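Local coordinates for protein geobacter metallireducens SMUG1 (Geobacter metallireducens, PDB 5H9I) that belongs to the SMUG1 branch of the uracil DNA glycosylase superfamily and holds xanthine in a pocket beside a central parallel sheet, at residues V72-V77 / V137-P142; N32-A37 / W65-T70; V55-M60 / I187-F192; E111-R116 / I211-P216. One frame throughout, in Å; residues are numbered along the deposited sequence.

Overall arrangement
Three of the four contacts close round one xanthine site. In contact 1 the loop before helix 77-84 meets strand 135-139. Contact 3 pairs strands 55-59 and 185-189 of the same four-stranded parallel sheet, and contact 4 sets the start of helix 112-125 against the loop after strand 207-211. Their centres lie 11 to 12 Å apart, and all three touch the ligand. Contact 2 joins helices 33-36 and 67-70; its centre is about 9 Å from that of contact 1, and its Met-67 borders the pocket. Along the chain contact 1 is nested within contact 3, and contact 4 crosses both, so segments distant in sequence share one pocket.

Contact 1: residues V72-V77 / V137-P142; sequences VPFGEV and VANYCP. With XAN (xanthine), chain B.
Pro-73 lays its ring on the end of strand 135-139, with CG 3.5 Å from Val-137 O and CB 4.0 Å from Val-137 CG1. That same methyl, set anti to the valine's own backbone N (chi1 -177°), comes obliquely to the Phe-74 ring, 4.0 Å from its CD2. A compact apolar residue suits this spot, since its CG1 methyl touches both the Pro-73 and the Phe-74 ring. Phe-74 also lies with one face over xanthine, whose N1 is 3.6 Å above the ring plane, nearer its rim than its centre. Xanthine O2 is gripped twice, by Phe-74 N at 2.8 Å and by Asn-139 ND2 at 2.6 Å. The other end of the amide takes the neighbouring proton: xanthine N1 gives a nearly straight bond to Asn-139 OD1, 2.7 Å long with an angle of 167°. An amide, donor and acceptor side by side, matches this edge of the ligand. The geometry behind the Phe-74 grip is a type II turn from Val-72 to Gly-75, with proline in its second position, where the rigid ring favours the required phi, and Phe-74 at positive phi in its third. In the next shell Trp-118 NE1 bonds Pro-73 O, Tyr-44 OH bonds Val-137 O, and Ala-138 pairs through its backbone with Phe-57 and Gly-59.

Contact 2: residues N32-A37 / W65-T70; sequences NPLLYA and WGMAQT
Two single-turn helices, 33-36 and 67-70, meet here, joined by a bond from the phenol of Tyr-36 to the backbone of Ala-68. The bond from Tyr-36 OH to Ala-68 O is 2.7 Å long; the hydroxyl lies in the carbonyl plane on a lone pair, with a C=O...donor angle of 120°, and the oxygen sits at the edge of the ring. Tyr-36 CG stands between its backbone N and carbonyl carbon (chi1 68°), which folds the ring back over its own helix: Pro-33 CA lies 3.5 Å above the ring plane, over the centre. Pro-33 faces the other helix as well, with CB 3.7 Å from Met-67 O. Proline suits the first turn of a helix, where its lack of an N-H costs no helical bond, and Asn-32 OD1 caps that turn by accepting from Leu-34 N. Alongside, the extended Met-67 chain reaches with CE to 4.3 Å from Leu-34 CD2, and it also touches xanthine. At the far end Ala-37 CB lies 4.2 Å from Thr-70 C, where a small residue lets the backbones draw near. The other meetings across the contact are apolar or van der Waals; the phenol bond is the only hydrogen bond between the two segments, and it gives the carbonyl of the buried Ala-68 a partner.

Contact 3: residues V55-M60 / I187-F192; sequences VLFVGM and IGVGAF. With XAN (xanthine), chain B.
Val-189 N donates to Val-58 O in a nearly straight hydrogen bond, 2.8 Å long at 171°. The ladder runs back along the strands through Val-58 N to Ile-187 O, at 2.9 Å, and Ile-187 N to Leu-56 O, at 2.8 Å, the regular pattern of parallel strands; Phe-57 CA adds a weak CA-H...O contact to Ile-187 O. Ile-187 CD1 then packs 3.6 Å from Val-55 CG1 and 3.7 Å from Phe-57 CE1; the isoleucine and phenylalanine point the same way, so bulky apolar groups fill that face. Past the strand end, Met-60 N donates to xanthine O6 at 2.9 Å, and Gly-59, having no side chain, lets the ligand come close to the backbone. Strand 55-59 also pairs with strand 135-139; helix 160-181 covers Leu-56 and Val-58, while Leu-233 of helix 219-235 covers Phe-57 and Ile-187.

Contact 4: residues E111-R116 / I211-P216; sequences EVSGRR and IIHPSP. With XAN (xanthine), chain B.
Arg-116 and Pro-214 supply the direct hydrogen bond of this contact, from NH1 to Pro-214 O, 2.8 Å long at 157°. The arginine chain runs extended from CG to NE, carrying the guanidinium to the carbonyl, which meets it at the edge near its plane. A second nitrogen, NH2, is held by Asn-222 OD1, so the flat group is fixed from two directions.

Van der Waals packing makes up the second group. Val-112 CG1 lies 3.5 Å above the guanidinium plane of Arg-116, toward its rim, and makes an apolar pair with Pro-216 CG at 3.9 Å; the Pro-214 ring presses its CG to 3.6 Å from Ser-113 O. The two proline rings thus offer compact apolar surface to Val-112 and Ser-113, while Pro-214 keeps its carbonyl for Arg-116. Ser-113 is small enough for the loop to pass close, its OG 3.2 Å from Ser-215 CB.

Bonds to xanthine form the third group. Glu-111 OE1 accepts from xanthine N9 at 2.9 Å, while a weak bond from Gly-114 N caps the helix on that same oxygen. His-213 NE2 donates to xanthine N7 at 3.0 Å, and Ser-215 N donates to His-213 ND1 near the ring plane; bonds at both ring nitrogens would hold the imidazole in this rotation.

The helix is the start of 112-125; the loop leaves strand 207-211, and Pro-214 rests on Val-189 of strand 185-189 and Trp-225 of helix 219-235.

Contact 1: residues V72-V77 / V137-P142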
loop_
_atom_site.group_PDB
_atom_site.type_symbol
_atom_site.label_atom_id
_atom_site.label_comp_id
_atom_site.label_asym_id
_atom_site.label_seq_id
_atom_site.Cartn_x
_atom_site.Cartn_y
_atom_site.Cartn_z
ATOM N N VAL A 72 5.398 1.147 -5.597
ATOM C CA VAL A 72 4.185 1.902 -5.549
ATOM C C VAL A 72 3.046 1.090 -5.089
ATOM O O VAL A 72 2.930 -0.057 -5.567
ATOM C CB VAL A 72 3.902 2.470 -6.903
ATOM C CG1 VAL A 72 2.550 3.187 -6.949
ATOM C CG2 VAL A 72 5.018 3.420 -7.361
ATOM N N PRO A 73 2.230 1.487 -4.099
ATOM C CA PRO A 73 1.063 0.671 -3.680
ATOM C C PRO A 73 0.170 0.284 -4.861
ATOM O O PRO A 73 -0.083 1.062 -5.769
ATOM C CB PRO A 73 0.274 1.574 -2.699
ATOM C CG PRO A 73 1.261 2.649 -2.349
ATOM C CD PRO A 73 2.265 2.805 -3.449
ATOM N N PHE A 74 -0.221 -1.012 -4.823
ATOM C CA PHE A 74 -1.020 -1.592 -5.956
ATOM C C PHE A 74 -0.373 -1.348 -7.293
ATOM O O PHE A 74 -1.004 -1.234 -8.296
ATOM C CB PHE A 74 -2.469 -1.009 -5.908
ATOM C CG PHE A 74 -3.277 -1.457 -4.703
ATOM C CD1 PHE A 74 -3.999 -2.678 -4.751
ATOM C CD2 PHE A 74 -3.293 -0.705 -3.556
ATOM C CE1 PHE A 74 -4.764 -3.012 -3.678
ATOM C CE2 PHE A 74 -4.057 -1.064 -2.487
ATOM C CZ PHE A 74 -4.774 -2.204 -2.572
ATOM N N GLY A 75 0.978 -1.296 -7.305
ATOM C CA GLY A 75 1.710 -0.710 -8.383
ATOM C C GLY A 75 2.029 -1.664 -9.515
ATOM O O GLY A 75 3.184 -2.013 -9.745
ATOM N N GLU A 76 1.007 -2.004 -10.247
ATOM C CA GLU A 76 1.125 -2.811 -11.470
ATOM C C GLU A 76 2.118 -2.052 -12.370
ATOM O O GLU A 76 2.025 -0.820 -12.572
ATOM C CB GLU A 76 -0.219 -3.033 -12.102
ATOM C CG GLU A 76 -0.174 -4.012 -13.342
ATOM C CD GLU A 76 -0.572 -3.404 -14.621
ATOM O OE1 GLU A 76 -0.790 -2.149 -14.770
ATOM O OE2 GLU A 76 -0.665 -4.185 -15.635
ATOM N N VAL A 77 3.022 -2.765 -13.051
ATOM C CA VAL A 77 4.105 -2.125 -13.758
ATOM C C VAL A 77 3.628 -1.188 -14.811
ATOM O O VAL A 77 4.084 -0.023 -14.883
ATOM C CB VAL A 77 5.141 -3.203 -14.306
ATOM C CG1 VAL A 77 6.189 -2.536 -15.154
ATOM C CG2 VAL A 77 5.713 -3.963 -13.141
ATOM N N VAL A 137 -3.021 6.989 -1.952
ATOM C CA VAL A 137 -3.046 5.543 -1.694
ATOM C C VAL A 137 -1.767 5.105 -1.022
ATOM O O VAL A 137 -0.685 5.412 -1.504
ATOM C CB VAL A 137 -3.251 4.708 -3.046
ATOM C CG1 VAL A 137 -3.343 3.243 -2.776
ATOM C CG2 VAL A 137 -4.496 5.208 -3.781
ATOM N N ALA A 138 -1.874 4.413 0.078
ATOM C CA ALA A 138 -0.746 3.909 0.827
ATOM C C ALA A 138 -0.983 2.518 1.322
ATOM O O ALA A 138 -2.112 2.075 1.326
ATOM C CB ALA A 138 -0.501 4.811 2.031
ATOM N N ASN A 139 0.097 1.771 1.653
ATOM C CA ASN A 139 -0.113 0.481 2.318
ATOM C C ASN A 139 0.124 0.638 3.817
ATOM O O ASN A 139 1.048 1.319 4.203
ATOM C CB ASN A 139 0.882 -0.569 1.827
ATOM C CG ASN A 139 0.323 -1.393 0.736
ATOM O OD1 ASN A 139 -0.867 -1.578 0.600
ATOM N ND2 ASN A 139 1.239 -1.768 -0.210
ATOM N N TYR A 140 -0.594 -0.122 4.597
ATOM C CA TYR A 140 -0.369 -0.201 6.023
ATOM C C TYR A 140 0.991 -0.812 6.324
ATOM O O TYR A 140 1.708 -0.288 7.166
ATOM C CB TYR A 140 -1.468 -1.079 6.582
ATOM C CG TYR A 140 -1.344 -1.344 8.085
ATOM C CD1 TYR A 140 -1.540 -0.350 8.967
ATOM C CD2 TYR A 140 -0.877 -2.580 8.539
ATOM C CE1 TYR A 140 -1.361 -0.567 10.341
ATOM C CE2 TYR A 140 -0.705 -2.811 9.851
ATOM C CZ TYR A 140 -0.995 -1.838 10.732
ATOM O OH TYR A 140 -0.801 -2.085 12.081
ATOM N N CYS A 141 1.305 -1.920 5.630
ATOM C CA CYS A 141 2.570 -2.653 5.859
ATOM C C CYS A 141 3.312 -2.708 4.564
ATOM O O CYS A 141 2.783 -3.124 3.586
ATOM C CB CYS A 141 2.208 -4.033 6.409
ATOM S SG CYS A 141 3.662 -5.117 6.588
ATOM N N PRO A 142 4.534 -2.210 4.551
ATOM C CA PRO A 142 5.287 -2.224 3.293
ATOM C C PRO A 142 6.058 -3.509 3.009
ATOM O O PRO A 142 6.630 -3.616 1.920
ATOM C CB PRO A 142 6.252 -1.103 3.496
ATOM C CG PRO A 142 6.577 -1.167 4.931
ATOM C CD PRO A 142 5.236 -1.422 5.604
HETATM N N9 XAN B . -2.155 -5.859 -4.346
HETATM C C4 XAN B . -1.792 -4.972 -3.461
HETATM N N3 XAN B . -0.915 -3.972 -3.441
HETATM C C2 XAN B . -0.787 -3.271 -2.405
HETATM O O2 XAN B . 0.052 -2.407 -2.396
HETATM N N1 XAN B . -1.551 -3.428 -1.314
HETATM C C6 XAN B . -2.463 -4.347 -1.212
HETATM O O6 XAN B . -3.132 -4.542 -0.191
HETATM C C5 XAN B . -2.602 -5.211 -2.299
HETATM N N7 XAN B . -3.399 -6.240 -2.547
HETATM C C8 XAN B . -3.132 -6.627 -3.785
#

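Contact 2: residues N32-A37 / W65-T70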
loop_
_atom_site.group_PDB
_atom_site.type_symbol
_atom_site.label_atom_id
_atom_site.label_comp_id
_atom_site.label_asym_id
_atom_site.label_seq_id
_atom_site.Cartn_x
_atom_site.Cartn_y
_atom_site.Cartn_z
ATOM N N ASN A 32 11.562 -5.675 1.678
ATOM C CA ASN A 32 11.228 -4.276 2.032
ATOM C C ASN A 32 11.507 -3.312 0.861
ATOM O O ASN A 32 12.606 -2.778 0.668
ATOM C CB ASN A 32 11.978 -3.844 3.246
ATOM C CG ASN A 32 11.510 -2.518 3.748
ATOM O OD1 ASN A 32 10.644 -1.890 3.115
ATOM N ND2 ASN A 32 11.977 -2.190 4.960
ATOM N N PRO A 33 10.482 -3.094 0.002
ATOM C CA PRO A 33 10.594 -2.257 -1.180
ATOM C C PRO A 33 10.947 -0.790 -0.782
ATOM O O PRO A 33 11.380 -0.036 -1.660
ATOM C CB PRO A 33 9.272 -2.404 -1.928
ATOM C CG PRO A 33 8.480 -3.173 -1.019
ATOM C CD PRO A 33 9.193 -3.821 0.057
ATOM N N LEU A 34 10.727 -0.415 0.480
ATOM C CA LEU A 34 11.131 0.927 0.899
ATOM C C LEU A 34 12.587 1.071 0.798
ATOM O O LEU A 34 13.097 2.210 0.663
ATOM C CB LEU A 34 10.686 1.243 2.340
ATOM C CG LEU A 34 9.250 1.118 2.660
ATOM C CD1 LEU A 34 8.874 1.581 4.062
ATOM C CD2 LEU A 34 8.356 1.850 1.635
ATOM N N LEU A 35 13.324 -0.037 0.833
ATOM C CA LEU A 35 14.777 -0.019 0.718
ATOM C C LEU A 35 15.265 -0.307 -0.679
ATOM O O LEU A 35 16.142 0.388 -1.187
ATOM C CB LEU A 35 15.361 -1.001 1.719
ATOM C CG LEU A 35 14.984 -0.866 3.162
ATOM C CD1 LEU A 35 15.622 -1.935 4.072
ATOM C CD2 LEU A 35 15.408 0.472 3.660
ATOM N N TYR A 36 14.740 -1.322 -1.335
ATOM C CA TYR A 36 15.237 -1.689 -2.645
ATOM C C TYR A 36 14.589 -1.016 -3.847
ATOM O O TYR A 36 15.083 -1.070 -4.909
ATOM C CB TYR A 36 15.247 -3.227 -2.803
ATOM C CG TYR A 36 13.918 -3.916 -2.862
ATOM C CD1 TYR A 36 13.162 -3.857 -3.997
ATOM C CD2 TYR A 36 13.463 -4.657 -1.824
ATOM C CE1 TYR A 36 11.971 -4.507 -4.075
ATOM C CE2 TYR A 36 12.278 -5.328 -1.900
ATOM C CZ TYR A 36 11.525 -5.233 -3.020
ATOM O OH TYR A 36 10.369 -5.901 -3.099
ATOM N N ALA A 37 13.471 -0.349 -3.598
ATOM C CA ALA A 37 12.784 0.411 -4.636
ATOM C C ALA A 37 12.514 1.821 -4.127
ATOM O O ALA A 37 11.487 2.367 -4.326
ATOM C CB ALA A 37 11.483 -0.260 -5.039
ATOM N N TRP A 65 3.887 -8.852 -7.515
ATOM C CA TRP A 65 4.082 -8.379 -8.849
ATOM C C TRP A 65 3.743 -6.896 -9.048
ATOM O O TRP A 65 3.917 -6.370 -10.128
ATOM C CB TRP A 65 3.280 -9.216 -9.911
ATOM C CG TRP A 65 3.268 -10.709 -9.661
ATOM C CD1 TRP A 65 2.167 -11.517 -9.501
ATOM C CD2 TRP A 65 4.403 -11.530 -9.442
ATOM N NE1 TRP A 65 2.566 -12.792 -9.194
ATOM C CE2 TRP A 65 3.934 -12.831 -9.206
ATOM C CE3 TRP A 65 5.747 -11.296 -9.521
ATOM C CZ2 TRP A 65 4.770 -13.894 -8.974
ATOM C CZ3 TRP A 65 6.614 -12.388 -9.253
ATOM C CH2 TRP A 65 6.070 -13.653 -9.004
ATOM N N GLY A 66 3.435 -6.276 -7.894
ATOM C CA GLY A 66 3.031 -4.866 -7.920
ATOM C C GLY A 66 4.009 -4.021 -7.138
ATOM O O GLY A 66 5.112 -3.775 -7.607
ATOM N N MET A 67 3.621 -3.685 -5.910
ATOM C CA MET A 67 4.501 -2.799 -5.083
ATOM C C MET A 67 5.897 -3.489 -4.831
ATOM O O MET A 67 6.886 -2.814 -4.706
ATOM C CB MET A 67 3.854 -2.408 -3.759
ATOM C CG MET A 67 4.766 -1.574 -2.978
ATOM S SD MET A 67 3.916 -0.693 -1.660
ATOM C CE MET A 67 5.252 0.109 -0.781
ATOM N N ALA A 68 5.897 -4.843 -4.772
ATOM C CA ALA A 68 7.231 -5.529 -4.515
ATOM C C ALA A 68 8.122 -5.306 -5.671
ATOM O O ALA A 68 9.351 -5.589 -5.530
ATOM C CB ALA A 68 7.009 -6.975 -4.235
ATOM N N GLN A 69 7.648 -4.939 -6.865
ATOM C CA GLN A 69 8.394 -4.672 -8.062
ATOM C C GLN A 69 8.670 -3.202 -8.282
ATOM O O GLN A 69 9.746 -2.798 -8.774
ATOM C CB GLN A 69 7.778 -5.253 -9.326
ATOM C CG GLN A 69 7.409 -6.714 -9.243
ATOM C CD GLN A 69 8.627 -7.671 -9.278
ATOM O OE1 GLN A 69 9.599 -7.331 -9.944
ATOM N NE2 GLN A 69 8.574 -8.719 -8.580
ATOM N N THR A 70 7.668 -2.336 -7.997
ATOM C CA THR A 70 7.743 -0.952 -8.445
ATOM C C THR A 70 7.923 0.003 -7.300
ATOM O O THR A 70 8.166 1.221 -7.543
ATOM C CB THR A 70 6.408 -0.615 -9.198
ATOM O OG1 THR A 70 5.329 -0.693 -8.293
ATOM C CG2 THR A 70 6.232 -1.380 -10.456
#

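Contact 3: residues V55-M60 / I187-F192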
loop_
_atom_site.group_PDB
_atom_site.type_symbol
_atom_site.label_atom_id
_atom_site.label_comp_id
_atom_site.label_asym_id
_atom_site.label_seq_id
_atom_site.Cartn_x
_atom_site.Cartn_y
_atom_site.Cartn_z
ATOM N N VAL A 55 -9.051 12.272 1.286
ATOM C CA VAL A 55 -9.300 10.862 1.452
ATOM C C VAL A 55 -8.030 10.098 1.282
ATOM O O VAL A 55 -7.326 10.304 0.285
ATOM C CB VAL A 55 -10.331 10.328 0.472
ATOM C CG1 VAL A 55 -10.588 8.854 0.554
ATOM C CG2 VAL A 55 -11.657 11.148 0.551
ATOM N N LEU A 56 -7.756 9.166 2.181
ATOM C CA LEU A 56 -6.619 8.224 2.129
ATOM C C LEU A 56 -7.066 6.805 1.965
ATOM O O LEU A 56 -7.808 6.349 2.851
ATOM C CB LEU A 56 -5.790 8.350 3.375
ATOM C CG LEU A 56 -4.612 7.423 3.492
ATOM C CD1 LEU A 56 -3.598 7.666 2.420
ATOM C CD2 LEU A 56 -3.940 7.550 4.844
ATOM N N PHE A 57 -6.712 6.113 0.912
ATOM C CA PHE A 57 -6.923 4.710 0.767
ATOM C C PHE A 57 -5.746 3.992 1.382
ATOM O O PHE A 57 -4.593 4.407 1.161
ATOM C CB PHE A 57 -7.040 4.343 -0.725
ATOM C CG PHE A 57 -8.294 4.730 -1.380
ATOM C CD1 PHE A 57 -9.509 4.073 -1.193
ATOM C CD2 PHE A 57 -8.314 5.858 -2.211
ATOM C CE1 PHE A 57 -10.656 4.482 -1.832
ATOM C CE2 PHE A 57 -9.445 6.243 -2.873
ATOM C CZ PHE A 57 -10.632 5.546 -2.653
ATOM N N VAL A 58 -5.977 2.906 2.117
ATOM C CA VAL A 58 -4.970 2.144 2.774
ATOM C C VAL A 58 -5.118 0.672 2.430
ATOM O O VAL A 58 -6.161 0.049 2.648
ATOM C CB VAL A 58 -5.032 2.275 4.307
ATOM C CG1 VAL A 58 -3.996 1.499 5.027
ATOM C CG2 VAL A 58 -5.000 3.739 4.623
ATOM N N GLY A 59 -4.095 0.129 1.750
ATOM C CA GLY A 59 -4.039 -1.330 1.478
ATOM C C GLY A 59 -3.373 -2.045 2.622
ATOM O O GLY A 59 -2.981 -1.450 3.572
ATOM N N MET A 60 -3.227 -3.305 2.462
ATOM C CA MET A 60 -2.640 -4.143 3.490
ATOM C C MET A 60 -1.146 -4.254 3.331
ATOM O O MET A 60 -0.421 -3.802 4.143
ATOM C CB MET A 60 -3.297 -5.533 3.449
ATOM C CG MET A 60 -2.704 -6.564 4.426
ATOM S SD MET A 60 -3.591 -8.248 4.379
ATOM C CE MET A 60 -2.949 -8.754 2.840
ATOM N N ILE A 187 -9.947 5.000 4.106
ATOM C CA ILE A 187 -10.694 3.887 3.565
ATOM C C ILE A 187 -9.745 2.700 3.479
ATOM O O ILE A 187 -8.796 2.755 2.653
ATOM C CB ILE A 187 -11.245 4.216 2.155
ATOM C CG1 ILE A 187 -12.108 5.475 2.179
ATOM C CG2 ILE A 187 -11.937 3.005 1.543
ATOM C CD1 ILE A 187 -12.665 5.986 0.926
ATOM N N GLY A 188 -10.034 1.632 4.206
ATOM C CA GLY A 188 -9.330 0.399 4.035
ATOM C C GLY A 188 -9.739 -0.288 2.737
ATOM O O GLY A 188 -10.949 -0.430 2.479
ATOM N N VAL A 189 -8.762 -0.771 2.018
ATOM C CA VAL A 189 -9.064 -1.609 0.827
ATOM C C VAL A 189 -8.962 -3.051 1.337
ATOM O O VAL A 189 -7.886 -3.608 1.545
ATOM C CB VAL A 189 -8.106 -1.332 -0.287
ATOM C CG1 VAL A 189 -8.442 -2.214 -1.509
ATOM C CG2 VAL A 189 -8.076 0.146 -0.631
ATOM N N GLY A 190 -10.153 -3.594 1.569
ATOM C CA GLY A 190 -10.269 -4.951 2.211
ATOM C C GLY A 190 -10.451 -4.860 3.682
ATOM O O GLY A 190 -10.224 -3.831 4.340
ATOM N N ALA A 191 -10.882 -5.973 4.244
ATOM C CA ALA A 191 -11.210 -6.020 5.674
ATOM C C ALA A 191 -10.046 -5.885 6.600
ATOM O O ALA A 191 -10.201 -5.296 7.681
ATOM C CB ALA A 191 -11.911 -7.417 5.938
ATOM N N PHE A 192 -8.905 -6.486 6.268
ATOM C CA PHE A 192 -7.733 -6.394 7.148
ATOM C C PHE A 192 -7.276 -4.930 7.266
ATOM O O PHE A 192 -7.065 -4.409 8.363
ATOM C CB PHE A 192 -6.576 -7.279 6.747
ATOM C CG PHE A 192 -5.278 -6.901 7.385
ATOM C CD1 PHE A 192 -4.845 -7.512 8.574
ATOM C CD2 PHE A 192 -4.442 -5.874 6.760
ATOM C CE1 PHE A 192 -3.612 -7.113 9.116
ATOM C CE2 PHE A 192 -3.272 -5.481 7.219
ATOM C CZ PHE A 192 -2.824 -6.125 8.432
HETATM N N9 XAN B . -2.155 -5.859 -4.346
HETATM C C4 XAN B . -1.792 -4.972 -3.461
HETATM N N3 XAN B . -0.915 -3.972 -3.441
HETATM C C2 XAN B . -0.787 -3.271 -2.405
HETATM O O2 XAN B . 0.052 -2.407 -2.396
HETATM N N1 XAN B . -1.551 -3.428 -1.314
HETATM C C6 XAN B . -2.463 -4.347 -1.212
HETATM O O6 XAN B . -3.132 -4.542 -0.191
HETATM C C5 XAN B . -2.602 -5.211 -2.299
HETATM N N7 XAN B . -3.399 -6.240 -2.547
HETATM C C8 XAN B . -3.132 -6.627 -3.785
#

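Contact 4: residues E111-R116 / I211-P216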
loop_
_atom_site.group_PDB
_atom_site.type_symbol
_atom_site.label_atom_id
_atom_site.label_comp_id
_atom_site.label_asym_id
_atom_site.label_seq_id
_atom_site.Cartn_x
_atom_site.Cartn_y
_atom_site.Cartn_z
ATOM N N GLU A 111 -0.166 -7.422 -12.213
ATOM C CA GLU A 111 -0.986 -7.655 -11.072
ATOM C C GLU A 111 -2.429 -7.230 -11.316
ATOM O O GLU A 111 -2.653 -6.040 -11.618
ATOM C CB GLU A 111 -0.465 -6.863 -9.848
ATOM C CG GLU A 111 -1.286 -7.153 -8.609
ATOM C CD GLU A 111 -0.954 -6.187 -7.484
ATOM O OE1 GLU A 111 -1.719 -5.274 -7.175
ATOM O OE2 GLU A 111 0.144 -6.397 -6.850
ATOM N N VAL A 112 -3.409 -8.146 -11.159
ATOM C CA VAL A 112 -4.766 -7.851 -11.425
ATOM C C VAL A 112 -5.321 -6.767 -10.490
ATOM O O VAL A 112 -6.029 -5.845 -10.916
ATOM C CB VAL A 112 -5.696 -9.111 -11.377
ATOM C CG1 VAL A 112 -7.148 -8.820 -11.672
ATOM C CG2 VAL A 112 -5.136 -10.100 -12.452
ATOM N N SER A 113 -5.061 -6.985 -9.247
ATOM C CA SER A 113 -5.556 -6.087 -8.185
ATOM C C SER A 113 -5.209 -4.642 -8.460
ATOM O O SER A 113 -6.105 -3.778 -8.576
ATOM C CB SER A 113 -5.050 -6.476 -6.819
ATOM O OG SER A 113 -5.589 -7.684 -6.356
ATOM N N GLY A 114 -3.945 -4.380 -8.673
ATOM C CA GLY A 114 -3.520 -2.970 -8.936
ATOM C C GLY A 114 -3.929 -2.483 -10.277
ATOM O O GLY A 114 -4.285 -1.312 -10.534
ATOM N N ARG A 115 -3.976 -3.334 -11.318
ATOM C CA ARG A 115 -4.535 -2.987 -12.583
ATOM C C ARG A 115 -5.950 -2.540 -12.514
ATOM O O ARG A 115 -6.329 -1.533 -13.100
ATOM C CB ARG A 115 -4.404 -4.176 -13.628
ATOM C CG ARG A 115 -4.440 -3.812 -15.017
ATOM C CD ARG A 115 -4.154 -5.048 -15.895
ATOM N NE ARG A 115 -5.280 -5.920 -15.814
ATOM C CZ ARG A 115 -5.166 -7.275 -15.708
ATOM N NH1 ARG A 115 -3.953 -7.878 -15.601
ATOM N NH2 ARG A 115 -6.280 -8.002 -15.764
ATOM N N ARG A 116 -6.727 -3.278 -11.719
ATOM C CA ARG A 116 -8.109 -2.899 -11.522
ATOM C C ARG A 116 -8.216 -1.555 -10.747
ATOM O O ARG A 116 -9.069 -0.731 -11.111
ATOM C CB ARG A 116 -8.840 -3.983 -10.721
ATOM C CG ARG A 116 -9.217 -5.199 -11.600
ATOM C CD ARG A 116 -9.955 -6.214 -10.752
ATOM N NE ARG A 116 -10.342 -7.346 -11.608
ATOM C CZ ARG A 116 -10.849 -8.480 -11.131
ATOM N NH1 ARG A 116 -10.940 -8.723 -9.860
ATOM N NH2 ARG A 116 -11.284 -9.375 -12.041
ATOM N N ILE A 211 -13.673 -0.270 1.297
ATOM C CA ILE A 211 -14.168 -0.746 0.048
ATOM C C ILE A 211 -13.738 -2.213 -0.193
ATOM O O ILE A 211 -12.729 -2.700 0.360
ATOM C CB ILE A 211 -13.717 0.107 -1.156
ATOM C CG1 ILE A 211 -12.230 0.103 -1.333
ATOM C CG2 ILE A 211 -14.422 1.497 -1.097
ATOM C CD1 ILE A 211 -11.778 0.721 -2.671
ATOM N N ILE A 212 -14.499 -2.870 -1.048
ATOM C CA ILE A 212 -14.147 -4.241 -1.454
ATOM C C ILE A 212 -12.695 -4.219 -2.001
ATOM O O ILE A 212 -12.326 -3.338 -2.787
ATOM C CB ILE A 212 -15.180 -4.728 -2.485
ATOM C CG1 ILE A 212 -14.896 -6.104 -2.920
ATOM C CG2 ILE A 212 -15.356 -3.742 -3.584
ATOM C CD1 ILE A 212 -16.137 -6.655 -3.717
ATOM N N HIS A 213 -11.971 -5.286 -1.718
ATOM C CA HIS A 213 -10.652 -5.450 -2.302
ATOM C C HIS A 213 -10.778 -5.942 -3.739
ATOM O O HIS A 213 -11.656 -6.750 -4.058
ATOM C CB HIS A 213 -9.891 -6.452 -1.469
ATOM C CG HIS A 213 -8.448 -6.506 -1.785
ATOM N ND1 HIS A 213 -7.976 -7.087 -2.942
ATOM C CD2 HIS A 213 -7.378 -6.015 -1.125
ATOM C CE1 HIS A 213 -6.660 -6.967 -2.964
ATOM N NE2 HIS A 213 -6.287 -6.369 -1.864
ATOM N N PRO A 214 -9.937 -5.455 -4.631
ATOM C CA PRO A 214 -10.063 -5.751 -6.073
ATOM C C PRO A 214 -9.574 -7.146 -6.495
ATOM O O PRO A 214 -9.726 -7.384 -7.696
ATOM C CB PRO A 214 -9.246 -4.597 -6.736
ATOM C CG PRO A 214 -8.204 -4.247 -5.737
ATOM C CD PRO A 214 -8.949 -4.328 -4.429
ATOM N N SER A 215 -9.003 -7.916 -5.623
ATOM C CA SER A 215 -8.460 -9.231 -6.076
ATOM C C SER A 215 -9.532 -10.169 -6.592
ATOM O O SER A 215 -10.714 -10.135 -6.176
ATOM C CB SER A 215 -7.508 -9.909 -5.151
ATOM O OG SER A 215 -8.124 -10.862 -4.453
ATOM N N PRO A 216 -9.131 -11.005 -7.497
ATOM C CA PRO A 216 -10.055 -12.078 -7.881
ATOM C C PRO A 216 -10.524 -12.986 -6.778
ATOM O O PRO A 216 -11.408 -13.788 -7.069
ATOM C CB PRO A 216 -9.257 -12.802 -8.925
ATOM C CG PRO A 216 -8.385 -11.808 -9.564
ATOM C CD PRO A 216 -8.009 -10.857 -8.456
HETATM N N9 XAN B . -2.155 -5.859 -4.346
HETATM C C4 XAN B . -1.792 -4.972 -3.461
HETATM N N3 XAN B . -0.915 -3.972 -3.441
HETATM C C2 XAN B . -0.787 -3.271 -2.405
HETATM O O2 XAN B . 0.052 -2.407 -2.396
HETATM N N1 XAN B . -1.551 -3.428 -1.314
HETATM C C6 XAN B . -2.463 -4.347 -1.212
HETATM O O6 XAN B . -3.132 -4.542 -0.191
HETATM C C5 XAN B . -2.602 -5.211 -2.299
HETATM N N7 XAN B . -3.399 -6.240 -2.547
HETATM C C8 XAN B . -3.132 -6.627 -3.785
#